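Local coordinates for protein DTDP-4-dehydrorhamnose reductase, rfbD ortholog (Clostridium acetobutylicum, PDB 1VL0) that probably catalyses the NAD(P)H-dependent reduction of dTDP-6-deoxy-L-lyxo-4-hexulose to dTDP-L-rhamnose, and binds NADH in a Rossmann-type fold, at residues A[70-74]-A[85-90]; A[79-83]-A[135-140]; A[91-95]-A[147-151]. All blocks are in the same frame, centred on the assembly; numbering follows the deposited sequence.

Interaction 1: residues A[70-74]-A[85-90]; sequences CAAHT and LAYKIN. With NAI (1,4-dihydronicotinamide adenine dinucleotide), chain D.
The side-chain amide of Asn90 grips the backbone of His73 at both ends. Its OD1 accepts from His73 N at 2.9 Å, nearly straight at 170°, while its ND2 donates to His73 O at 3.2 Å with the acceptor lying in the amide plane. Two bonds fix the rotation of the amide, and Thr140 takes a further bond from ND2. This is the tight, buried part: Ala72 CB lies 3.6 Å from Asn90 OD1, and the CG2 branch of Ile89 presses on the Ala72–His73 peptide, 3.6 Å from His73 N. A water donates to both Ala71 O and Ile89 O and so bridges the two backbones. Toward solvent, at Leu85 and the partly exposed His73, the fit is looser. The His73 ring, swung away from its own N (chi1 -173°), crosses the Leu85 side chain at about a right angle, CD2 to CG 4.0 Å, and its NE2 bonds to Gln82. On the cofactor side, Ala72 N donates to O4B of NAI at 3.3 Å, and Ala71 CB meets the adenine at N3A, also at 3.3 Å. A loop that leaves strand 66-69 and lines the dinucleotide, backed by helix 83-104, is characteristic of the Rossmann-type fold of extended short-chain dehydrogenases.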
loop_
_atom_site.group_PDB
_atom_site.type_symbol
_atom_site.label_atom_id
_atom_site.label_comp_id
_atom_site.label_asym_id
_atom_site.label_seq_id
_atom_site.Cartn_x
_atom_site.Cartn_y
_atom_site.Cartn_z
ATOM N N CYS A 70 -20.519 -2.879 -8.599
ATOM C CA CYS A 70 -21.253 -4.038 -8.084
ATOM C C CYS A 70 -21.030 -5.273 -8.936
ATOM O O CYS A 70 -21.589 -6.318 -8.657
ATOM C CB CYS A 70 -22.752 -3.734 -8.019
ATOM S SG CYS A 70 -23.118 -2.264 -7.034
ATOM N N ALA A 71 -20.226 -5.145 -9.983
ATOM C CA ALA A 71 -19.957 -6.266 -10.889
ATOM C C ALA A 71 -18.948 -7.195 -10.230
ATOM O O ALA A 71 -17.991 -6.727 -9.647
ATOM C CB ALA A 71 -19.377 -5.752 -12.173
ATOM N N ALA A 72 -19.149 -8.499 -10.356
ATOM C CA ALA A 72 -18.190 -9.464 -9.871
ATOM C C ALA A 72 -18.481 -10.818 -10.478
ATOM O O ALA A 72 -19.541 -11.007 -10.988
ATOM C CB ALA A 72 -18.263 -9.553 -8.356
ATOM N N HIS A 73 -17.494 -11.722 -10.396
ATOM C CA HIS A 73 -17.599 -13.150 -10.682
ATOM C C HIS A 73 -17.738 -13.786 -9.302
ATOM O O HIS A 73 -16.749 -13.986 -8.583
ATOM C CB HIS A 73 -16.321 -13.641 -11.387
ATOM C CG HIS A 73 -16.384 -15.061 -11.887
ATOM N ND1 HIS A 73 -17.301 -15.983 -11.433
ATOM C CD2 HIS A 73 -15.610 -15.715 -12.787
ATOM C CE1 HIS A 73 -17.111 -17.132 -12.056
ATOM N NE2 HIS A 73 -16.091 -16.994 -12.884
ATOM N N THR A 74 -18.990 -14.034 -8.920
ATOM C CA THR A 74 -19.345 -14.485 -7.579
ATOM C C THR A 74 -19.576 -15.972 -7.462
ATOM O O THR A 74 -19.721 -16.451 -6.351
ATOM C CB THR A 74 -20.591 -13.738 -7.046
ATOM O OG1 THR A 74 -21.670 -13.745 -8.001
ATOM C CG2 THR A 74 -20.278 -12.281 -6.870
ATOM N N LEU A 85 -10.449 -15.577 -15.715
ATOM C CA LEU A 85 -11.674 -14.821 -15.764
ATOM C C LEU A 85 -11.997 -14.163 -14.432
ATOM O O LEU A 85 -12.454 -13.027 -14.404
ATOM C CB LEU A 85 -12.834 -15.724 -16.235
ATOM C CG LEU A 85 -14.171 -14.992 -16.442
ATOM C CD1 LEU A 85 -14.043 -13.896 -17.492
ATOM C CD2 LEU A 85 -15.277 -15.967 -16.836
ATOM N N ALA A 86 -11.787 -14.866 -13.324
ATOM C CA ALA A 86 -11.967 -14.247 -12.010
ATOM C C ALA A 86 -11.052 -13.028 -11.824
ATOM O O ALA A 86 -11.463 -12.021 -11.281
ATOM C CB ALA A 86 -11.698 -15.271 -10.920
ATOM N N TYR A 87 -9.802 -13.134 -12.258
ATOM C CA TYR A 87 -8.850 -12.032 -12.150
ATOM C C TYR A 87 -9.326 -10.860 -13.001
ATOM O O TYR A 87 -9.365 -9.732 -12.529
ATOM C CB TYR A 87 -7.415 -12.465 -12.545
ATOM C CG TYR A 87 -6.576 -12.832 -11.353
ATOM C CD1 TYR A 87 -6.300 -11.882 -10.356
ATOM C CD2 TYR A 87 -6.050 -14.087 -11.207
ATOM C CE1 TYR A 87 -5.528 -12.173 -9.260
ATOM C CE2 TYR A 87 -5.277 -14.386 -10.102
ATOM C CZ TYR A 87 -5.032 -13.434 -9.125
ATOM O OH TYR A 87 -4.272 -13.747 -8.016
ATOM N N LYS A 88 -9.802 -11.154 -14.217
ATOM C CA LYS A 88 -10.250 -10.098 -15.109
ATOM C C LYS A 88 -11.412 -9.325 -14.517
ATOM O O LYS A 88 -11.410 -8.094 -14.540
ATOM C CB LYS A 88 -10.680 -10.647 -16.477
ATOM C CG LYS A 88 -9.561 -11.148 -17.333
ATOM C CD LYS A 88 -10.127 -11.567 -18.717
ATOM C CE LYS A 88 -9.029 -12.191 -19.577
ATOM N NZ LYS A 88 -9.460 -12.609 -20.935
ATOM N N ILE A 89 -12.409 -10.051 -13.996
ATOM C CA ILE A 89 -13.597 -9.401 -13.487
ATOM C C ILE A 89 -13.381 -8.862 -12.080
ATOM O O ILE A 89 -13.821 -7.780 -11.759
ATOM C CB ILE A 89 -14.812 -10.367 -13.514
ATOM C CG1 ILE A 89 -15.083 -10.834 -14.962
ATOM C CG2 ILE A 89 -16.085 -9.645 -12.964
ATOM C CD1 ILE A 89 -16.310 -11.787 -15.123
ATOM N N ASN A 90 -12.759 -9.659 -11.219
ATOM C CA ASN A 90 -12.674 -9.314 -9.799
ATOM C C ASN A 90 -11.512 -8.381 -9.449
ATOM O O ASN A 90 -11.580 -7.722 -8.416
ATOM C CB ASN A 90 -12.612 -10.580 -8.931
ATOM C CG ASN A 90 -13.922 -11.326 -8.905
ATOM O OD1 ASN A 90 -14.964 -10.777 -9.235
ATOM N ND2 ASN A 90 -13.881 -12.597 -8.517
HETATM P PA NAI D . -24.776 -10.302 -8.588
HETATM O O1A NAI D . -24.117 -11.594 -8.983
HETATM O O2A NAI D . -26.222 -10.448 -8.181
HETATM O O5B NAI D . -24.517 -9.269 -9.789
HETATM C C5B NAI D . -23.185 -9.107 -10.238
HETATM C C4B NAI D . -23.151 -8.463 -11.618
HETATM O O4B NAI D . -21.863 -8.650 -12.201
HETATM C C3B NAI D . -24.114 -9.052 -12.646
HETATM O O3B NAI D . -25.113 -8.109 -12.988
HETATM C C2B NAI D . -23.183 -9.377 -13.824
HETATM O O2B NAI D . -23.789 -9.340 -15.109
HETATM C C1B NAI D . -22.081 -8.345 -13.565
HETATM N N9A NAI D . -20.862 -8.395 -14.394
HETATM C C8A NAI D . -20.135 -9.521 -14.664
HETATM N N7A NAI D . -19.114 -9.181 -15.475
HETATM C C5A NAI D . -19.169 -7.859 -15.759
HETATM C C6A NAI D . -18.358 -7.037 -16.544
HETATM N N6A NAI D . -17.318 -7.526 -17.202
HETATM N N1A NAI D . -18.658 -5.698 -16.647
HETATM C C2A NAI D . -19.759 -5.175 -15.960
HETATM N N3A NAI D . -20.576 -5.986 -15.212
HETATM C C4A NAI D . -20.282 -7.328 -15.088
HETATM O O3 NAI D . -23.886 -9.624 -7.440
HETATM P PN NAI D . -24.342 -9.260 -5.929
HETATM O O1N NAI D . -24.980 -7.931 -5.881
HETATM O O2N NAI D . -24.873 -10.490 -5.299
HETATM O O5D NAI D . -22.877 -8.909 -5.337
HETATM C C5D NAI D . -22.497 -7.544 -5.225
HETATM C C4D NAI D . -21.113 -7.458 -4.638
HETATM O O4D NAI D . -21.049 -8.088 -3.341
HETATM C C3D NAI D . -20.060 -8.124 -5.522
HETATM O O3D NAI D . -19.039 -7.174 -5.640
HETATM C C2D NAI D . -19.609 -9.367 -4.755
HETATM O O2D NAI D . -18.257 -9.786 -4.914
HETATM C C1D NAI D . -19.886 -8.917 -3.316
HETATM N N1N NAI D . -20.156 -10.019 -2.395
HETATM C C2N NAI D . -21.353 -10.691 -2.495
HETATM C C3N NAI D . -21.603 -11.722 -1.590
HETATM C C7N NAI D . -22.703 -12.705 -1.856
HETATM O O7N NAI D . -23.110 -13.520 -0.789
HETATM N N7N NAI D . -23.264 -12.788 -3.069
HETATM C C4N NAI D . -20.651 -12.043 -0.612
HETATM C C5N NAI D . -19.442 -11.353 -0.526
HETATM C C6N NAI D . -19.226 -10.334 -1.448
HETATM O O HOH W 1 -15.330 -6.355 -10.157
#

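Interaction 2: residues A[79-83]-A[135-140]; sequences CEEQY and SAYGKT. With NAI (1,4-dihydronicotinamide adenine dinucleotide), chain D.
Ala136 is the bump of this contact: its methyl drops onto one face of the Tyr83 ring, with CB 3.6 Å from the ring centroid and 17° off the normal. Cys79 closes the hollow from another side, its carbonyl O 3.6 Å from Ala136 CB and its own CB 4.0 Å from that methyl. The Tyr83 ring reaches on along helix 136-151, where CE1 meets Thr140 CG2 at 4.0 Å and OH lies beside the CB and CG of Lys139. The lysine's amine leads away to a salt bridge with Glu143.

Beside the methyl, Glu80 folds back over the start of the helix, bent at chi2 (-60°), and this curl lays OE2 against Ala136 N at 2.9 Å. The N-H comes from above the carboxylate plane. A water links the same OE2 to Tyr137 N, which places the carboxylate over the first turn, where its charge would probably suit the positive end of the helix dipole. Ser135 caps that turn, its OG accepting from Gly138 N.

This helix carries the tyrosine and, four residues on, the lysine of the YxxxK motif of short-chain dehydrogenases, Tyr137 and Lys141, both of which bind NADH. Cys79 SG fits beside the root of Tyr137, 4.0 Å from its CB, and makes an oblique sulfur-aromatic contact with the ring. From there the ring runs away from segment 79-83 to the nicotinamide ribose, meeting NAI O2D with its OH at 2.8 Å, and Tyr115 packs against it edge-to-face.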
loop_
_atom_site.group_PDB
_atom_site.type_symbol
_atom_site.label_atom_id
_atom_site.label_comp_id
_atom_site.label_asym_id
_atom_site.label_seq_id
_atom_site.Cartn_x
_atom_site.Cartn_y
_atom_site.Cartn_z
ATOM N N CYS A 79 -14.823 -20.017 -9.805
ATOM C CA CYS A 79 -13.581 -19.217 -9.829
ATOM C C CYS A 79 -12.327 -20.091 -9.780
ATOM O O CYS A 79 -11.305 -19.753 -10.375
ATOM C CB CYS A 79 -13.539 -18.207 -8.662
ATOM S SG CYS A 79 -14.691 -16.829 -8.814
ATOM N N GLU A 80 -12.403 -21.214 -9.074
ATOM C CA GLU A 80 -11.252 -22.122 -8.948
ATOM C C GLU A 80 -10.839 -22.677 -10.286
ATOM O O GLU A 80 -9.662 -22.838 -10.537
ATOM C CB GLU A 80 -11.541 -23.289 -8.002
ATOM C CG GLU A 80 -11.814 -22.914 -6.558
ATOM C CD GLU A 80 -10.655 -22.182 -5.876
ATOM O OE1 GLU A 80 -9.464 -22.363 -6.249
ATOM O OE2 GLU A 80 -10.962 -21.424 -4.932
ATOM N N GLU A 81 -11.812 -22.931 -11.151
ATOM C CA GLU A 81 -11.532 -23.446 -12.503
ATOM C C GLU A 81 -11.464 -22.354 -13.576
ATOM O O GLU A 81 -11.020 -22.621 -14.676
ATOM C CB GLU A 81 -12.562 -24.533 -12.898
ATOM C CG GLU A 81 -13.975 -24.016 -13.188
ATOM C CD GLU A 81 -15.065 -25.117 -13.285
ATOM O OE1 GLU A 81 -15.325 -25.620 -14.408
ATOM O OE2 GLU A 81 -15.713 -25.443 -12.246
ATOM N N GLN A 82 -11.908 -21.139 -13.244
ATOM C CA GLN A 82 -11.836 -19.984 -14.142
ATOM C C GLN A 82 -11.009 -18.849 -13.536
ATOM O O GLN A 82 -11.474 -17.741 -13.465
ATOM C CB GLN A 82 -13.236 -19.471 -14.417
ATOM C CG GLN A 82 -14.223 -20.534 -14.875
ATOM C CD GLN A 82 -15.582 -19.947 -15.316
ATOM O OE1 GLN A 82 -16.077 -18.968 -14.756
ATOM N NE2 GLN A 82 -16.172 -20.549 -16.340
ATOM N N TYR A 83 -9.771 -19.130 -13.148
ATOM C CA TYR A 83 -8.908 -18.182 -12.439
ATOM C C TYR A 83 -8.622 -16.923 -13.265
ATOM O O TYR A 83 -8.674 -15.811 -12.746
ATOM C CB TYR A 83 -7.606 -18.889 -12.041
ATOM C CG TYR A 83 -7.204 -18.720 -10.595
ATOM C CD1 TYR A 83 -7.116 -17.441 -10.021
ATOM C CD2 TYR A 83 -6.899 -19.820 -9.794
ATOM C CE1 TYR A 83 -6.736 -17.259 -8.694
ATOM C CE2 TYR A 83 -6.501 -19.645 -8.466
ATOM C CZ TYR A 83 -6.410 -18.360 -7.934
ATOM O OH TYR A 83 -6.023 -18.210 -6.622
ATOM N N SER A 135 -9.093 -18.895 -1.204
ATOM C CA SER A 135 -9.833 -19.264 -2.396
ATOM C C SER A 135 -9.441 -18.364 -3.564
ATOM O O SER A 135 -8.950 -17.252 -3.339
ATOM C CB SER A 135 -11.326 -19.143 -2.102
ATOM O OG SER A 135 -11.736 -17.808 -1.867
ATOM N N ALA A 136 -9.678 -18.821 -4.793
ATOM C CA ALA A 136 -9.545 -17.929 -5.995
ATOM C C ALA A 136 -10.456 -16.711 -5.936
ATOM O O ALA A 136 -10.088 -15.595 -6.293
ATOM C CB ALA A 136 -9.820 -18.698 -7.260
ATOM N N TYR A 137 -11.692 -16.933 -5.534
ATOM C CA TYR A 137 -12.607 -15.835 -5.373
ATOM C C TYR A 137 -12.023 -14.811 -4.408
ATOM O O TYR A 137 -11.946 -13.632 -4.710
ATOM C CB TYR A 137 -13.948 -16.347 -4.863
ATOM C CG TYR A 137 -14.935 -15.244 -4.569
ATOM C CD1 TYR A 137 -15.400 -14.414 -5.588
ATOM C CD2 TYR A 137 -15.382 -15.015 -3.284
ATOM C CE1 TYR A 137 -16.287 -13.405 -5.310
ATOM C CE2 TYR A 137 -16.286 -13.992 -2.985
ATOM C CZ TYR A 137 -16.726 -13.194 -3.970
ATOM O OH TYR A 137 -17.626 -12.193 -3.655
ATOM N N GLY A 138 -11.594 -15.260 -3.229
ATOM C CA GLY A 138 -11.063 -14.320 -2.252
ATOM C C GLY A 138 -9.792 -13.603 -2.709
ATOM O O GLY A 138 -9.589 -12.409 -2.475
ATOM N N LYS A 139 -8.915 -14.351 -3.348
ATOM C CA LYS A 139 -7.624 -13.827 -3.775
ATOM C C LYS A 139 -7.811 -12.758 -4.844
ATOM O O LYS A 139 -7.196 -11.714 -4.791
ATOM C CB LYS A 139 -6.749 -14.976 -4.297
ATOM C CG LYS A 139 -5.493 -14.533 -5.073
ATOM C CD LYS A 139 -4.520 -13.638 -4.240
ATOM C CE LYS A 139 -3.227 -13.346 -5.037
ATOM N NZ LYS A 139 -2.169 -12.637 -4.215
ATOM N N THR A 140 -8.673 -13.042 -5.806
ATOM C CA THR A 140 -8.966 -12.081 -6.905
ATOM C C THR A 140 -9.716 -10.842 -6.446
ATOM O O THR A 140 -9.454 -9.760 -6.927
ATOM C CB THR A 140 -9.756 -12.759 -8.044
ATOM O OG1 THR A 140 -11.038 -13.257 -7.575
ATOM C CG2 THR A 140 -8.969 -13.958 -8.613
HETATM P PA NAI D . -24.776 -10.302 -8.588
HETATM O O1A NAI D . -24.117 -11.594 -8.983
HETATM O O2A NAI D . -26.222 -10.448 -8.181
HETATM O O5B NAI D . -24.517 -9.269 -9.789
HETATM C C5B NAI D . -23.185 -9.107 -10.238
HETATM C C4B NAI D . -23.151 -8.463 -11.618
HETATM O O4B NAI D . -21.863 -8.650 -12.201
HETATM C C3B NAI D . -24.114 -9.052 -12.646
HETATM O O3B NAI D . -25.113 -8.109 -12.988
HETATM C C2B NAI D . -23.183 -9.377 -13.824
HETATM O O2B NAI D . -23.789 -9.340 -15.109
HETATM C C1B NAI D . -22.081 -8.345 -13.565
HETATM N N9A NAI D . -20.862 -8.395 -14.394
HETATM C C8A NAI D . -20.135 -9.521 -14.664
HETATM N N7A NAI D . -19.114 -9.181 -15.475
HETATM C C5A NAI D . -19.169 -7.859 -15.759
HETATM C C6A NAI D . -18.358 -7.037 -16.544
HETATM N N6A NAI D . -17.318 -7.526 -17.202
HETATM N N1A NAI D . -18.658 -5.698 -16.647
HETATM C C2A NAI D . -19.759 -5.175 -15.960
HETATM N N3A NAI D . -20.576 -5.986 -15.212
HETATM C C4A NAI D . -20.282 -7.328 -15.088
HETATM O O3 NAI D . -23.886 -9.624 -7.440
HETATM P PN NAI D . -24.342 -9.260 -5.929
HETATM O O1N NAI D . -24.980 -7.931 -5.881
HETATM O O2N NAI D . -24.873 -10.490 -5.299
HETATM O O5D NAI D . -22.877 -8.909 -5.337
HETATM C C5D NAI D . -22.497 -7.544 -5.225
HETATM C C4D NAI D . -21.113 -7.458 -4.638
HETATM O O4D NAI D . -21.049 -8.088 -3.341
HETATM C C3D NAI D . -20.060 -8.124 -5.522
HETATM O O3D NAI D . -19.039 -7.174 -5.640
HETATM C C2D NAI D . -19.609 -9.367 -4.755
HETATM O O2D NAI D . -18.257 -9.786 -4.914
HETATM C C1D NAI D . -19.886 -8.917 -3.316
HETATM N N1N NAI D . -20.156 -10.019 -2.395
HETATM C C2N NAI D . -21.353 -10.691 -2.495
HETATM C C3N NAI D . -21.603 -11.722 -1.590
HETATM C C7N NAI D . -22.703 -12.705 -1.856
HETATM O O7N NAI D . -23.110 -13.520 -0.789
HETATM N N7N NAI D . -23.264 -12.788 -3.069
HETATM C C4N NAI D . -20.651 -12.043 -0.612
HETATM C C5N NAI D . -19.442 -11.353 -0.526
HETATM C C6N NAI D . -19.226 -10.334 -1.448
HETATM O O HOH W 2 -13.031 -19.656 -5.246
#

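Interaction 3: residues A[91-95]-A[147-151]; sequences AIGPK and FVKAL
Phe147 swings its ring toward helix 83-104 with CG opposite its own carbonyl carbon (chi1 -85°), and Lys95 comes to meet it with an extended start, CG turned away from its backbone N. Between them these torsions lay the first carbons of the lysine chain across the ring. Lys95 CB sits over one face, 4.0 Å from the centroid and 24° off the normal, a CH-pi contact displaced toward the rim of the ring. CG and CD continue obliquely past CD1 and CE1, after which bends at chi3 and chi4 carry the amine away to Tyr213 O and Asn212 OD1 of the second subunit. The lysine thus spends its aliphatic part on the helix pair and its charge on the neighbouring chain.

The ring's other neighbours come from the turn before. Ala91 O approaches Phe147 CD2 to 3.4 Å, a carbonyl that already accepts from Lys95 N, and Ile92 CD1 touches CE2 more distantly at 4.4 Å. One turn further along, Leu151 pushes its CD1 branch against Lys95, 3.6 Å from both CG and the carbonyl O. On the flank nearer the sheet, Val148 CG2 meets Pro94 CB at 3.7 Å. The proline lies at a kink, since its N offers no bond to the preceding turn.

The two helix segments run almost parallel, with axes 9.1 Å apart and inclined by -22°. Beneath them lie the parallel strands 107-113 and 155-164 of the main sheet: Pro94 and Val148 rest on Gln110 of strand 107-113, and Val148 also touches Ile108 and Tyr155, the latter on strand 155-164. Across the outer side, Met267 of the second subunit packs on Ile92 and Lys95, and its Pro153 on Leu151, so the paired helices 83-104 and 136-151 stand between sheet and partner chain.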
loop_
_atom_site.group_PDB
_atom_site.type_symbol
_atom_site.label_atom_id
_atom_site.label_comp_id
_atom_site.label_asym_id
_atom_site.label_seq_id
_atom_site.Cartn_x
_atom_site.Cartn_y
_atom_site.Cartn_z
ATOM N N ALA A 91 -10.466 -8.328 -10.294
ATOM C CA ALA A 91 -9.294 -7.486 -10.033
ATOM C C ALA A 91 -9.034 -6.431 -11.083
ATOM O O ALA A 91 -8.874 -5.272 -10.735
ATOM C CB ALA A 91 -8.108 -8.301 -9.856
ATOM N N ILE A 92 -8.965 -6.841 -12.353
ATOM C CA ILE A 92 -8.689 -5.910 -13.467
ATOM C C ILE A 92 -9.838 -4.927 -13.657
ATOM O O ILE A 92 -9.630 -3.774 -13.996
ATOM C CB ILE A 92 -8.465 -6.679 -14.812
ATOM C CG1 ILE A 92 -7.255 -7.617 -14.775
ATOM C CG2 ILE A 92 -8.339 -5.721 -16.024
ATOM C CD1 ILE A 92 -6.044 -7.050 -14.232
ATOM N N GLY A 93 -11.072 -5.398 -13.479
ATOM C CA GLY A 93 -12.221 -4.498 -13.559
ATOM C C GLY A 93 -12.130 -3.330 -12.608
ATOM O O GLY A 93 -12.186 -2.186 -13.015
ATOM N N PRO A 94 -11.996 -3.611 -11.317
ATOM C CA PRO A 94 -11.752 -2.559 -10.309
ATOM C C PRO A 94 -10.551 -1.626 -10.602
ATOM O O PRO A 94 -10.678 -0.353 -10.506
ATOM C CB PRO A 94 -11.571 -3.346 -9.030
ATOM C CG PRO A 94 -12.370 -4.587 -9.266
ATOM C CD PRO A 94 -12.219 -4.920 -10.709
ATOM N N LYS A 95 -9.454 -2.231 -11.062
ATOM C CA LYS A 95 -8.268 -1.485 -11.497
ATOM C C LYS A 95 -8.648 -0.493 -12.563
ATOM O O LYS A 95 -8.278 0.673 -12.472
ATOM C CB LYS A 95 -7.200 -2.433 -12.096
ATOM C CG LYS A 95 -6.036 -1.727 -12.852
ATOM C CD LYS A 95 -5.181 -2.664 -13.715
ATOM C CE LYS A 95 -5.251 -2.369 -15.220
ATOM N NZ LYS A 95 -4.810 -1.061 -15.715
ATOM N N PHE A 147 -5.703 -2.826 -5.942
ATOM C CA PHE A 147 -5.640 -1.913 -7.123
ATOM C C PHE A 147 -6.429 -0.639 -6.909
ATOM O O PHE A 147 -5.960 0.431 -7.250
ATOM C CB PHE A 147 -6.242 -2.588 -8.327
ATOM C CG PHE A 147 -5.304 -3.466 -9.090
ATOM C CD1 PHE A 147 -4.060 -3.001 -9.507
ATOM C CD2 PHE A 147 -5.714 -4.741 -9.480
ATOM C CE1 PHE A 147 -3.223 -3.799 -10.245
ATOM C CE2 PHE A 147 -4.887 -5.542 -10.225
ATOM C CZ PHE A 147 -3.637 -5.081 -10.604
ATOM N N VAL A 148 -7.648 -0.756 -6.381
ATOM C CA VAL A 148 -8.502 0.409 -6.166
ATOM C C VAL A 148 -7.772 1.442 -5.268
ATOM O O VAL A 148 -7.679 2.598 -5.602
ATOM C CB VAL A 148 -9.867 -0.009 -5.582
ATOM C CG1 VAL A 148 -10.623 1.168 -5.088
ATOM C CG2 VAL A 148 -10.690 -0.731 -6.627
ATOM N N LYS A 149 -7.235 1.000 -4.146
ATOM C CA LYS A 149 -6.572 1.884 -3.253
ATOM C C LYS A 149 -5.302 2.478 -3.868
ATOM O O LYS A 149 -4.930 3.617 -3.584
ATOM C CB LYS A 149 -6.195 1.148 -1.985
ATOM C CG LYS A 149 -7.355 0.620 -1.220
ATOM C CD LYS A 149 -6.942 0.226 0.205
ATOM C CE LYS A 149 -6.355 -1.136 0.213
ATOM N NZ LYS A 149 -6.033 -1.528 1.611
ATOM N N ALA A 150 -4.614 1.712 -4.711
ATOM C CA ALA A 150 -3.340 2.183 -5.276
ATOM C C ALA A 150 -3.580 3.226 -6.327
ATOM O O ALA A 150 -2.789 4.126 -6.485
ATOM C CB ALA A 150 -2.584 1.037 -5.905
ATOM N N LEU A 151 -4.682 3.090 -7.047
ATOM C CA LEU A 151 -4.934 3.931 -8.217
ATOM C C LEU A 151 -5.863 5.137 -8.029
ATOM O O LEU A 151 -6.018 5.923 -8.944
ATOM C CB LEU A 151 -5.476 3.050 -9.320
ATOM C CG LEU A 151 -4.475 2.020 -9.854
ATOM C CD1 LEU A 151 -5.199 0.988 -10.652
ATOM C CD2 LEU A 151 -3.351 2.693 -10.673
#

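How the interactions relate
Interactions 1 and 3 share helix 83-104, which continues from one into the other through a wider, pi-type turn, while interactions 2 and 3 sit near opposite ends of helix 136-151. Interactions 1 and 2 both touch the cofactor and are stitched together by His73 to Gln82 and Asn90 to Thr140. Their chemistry is accordingly polar, with amide, carboxylate and water bonds beside small apolar fillings. Interaction 3, without direct contact to NAI, is wholly buried and joins its segments by apolar and CH-pi packing, with backbone carbonyls against carbon. Interaction 2 is mostly buried, whereas interaction 1 reaches solvent at Leu85 and His73. All three also touch the second subunit.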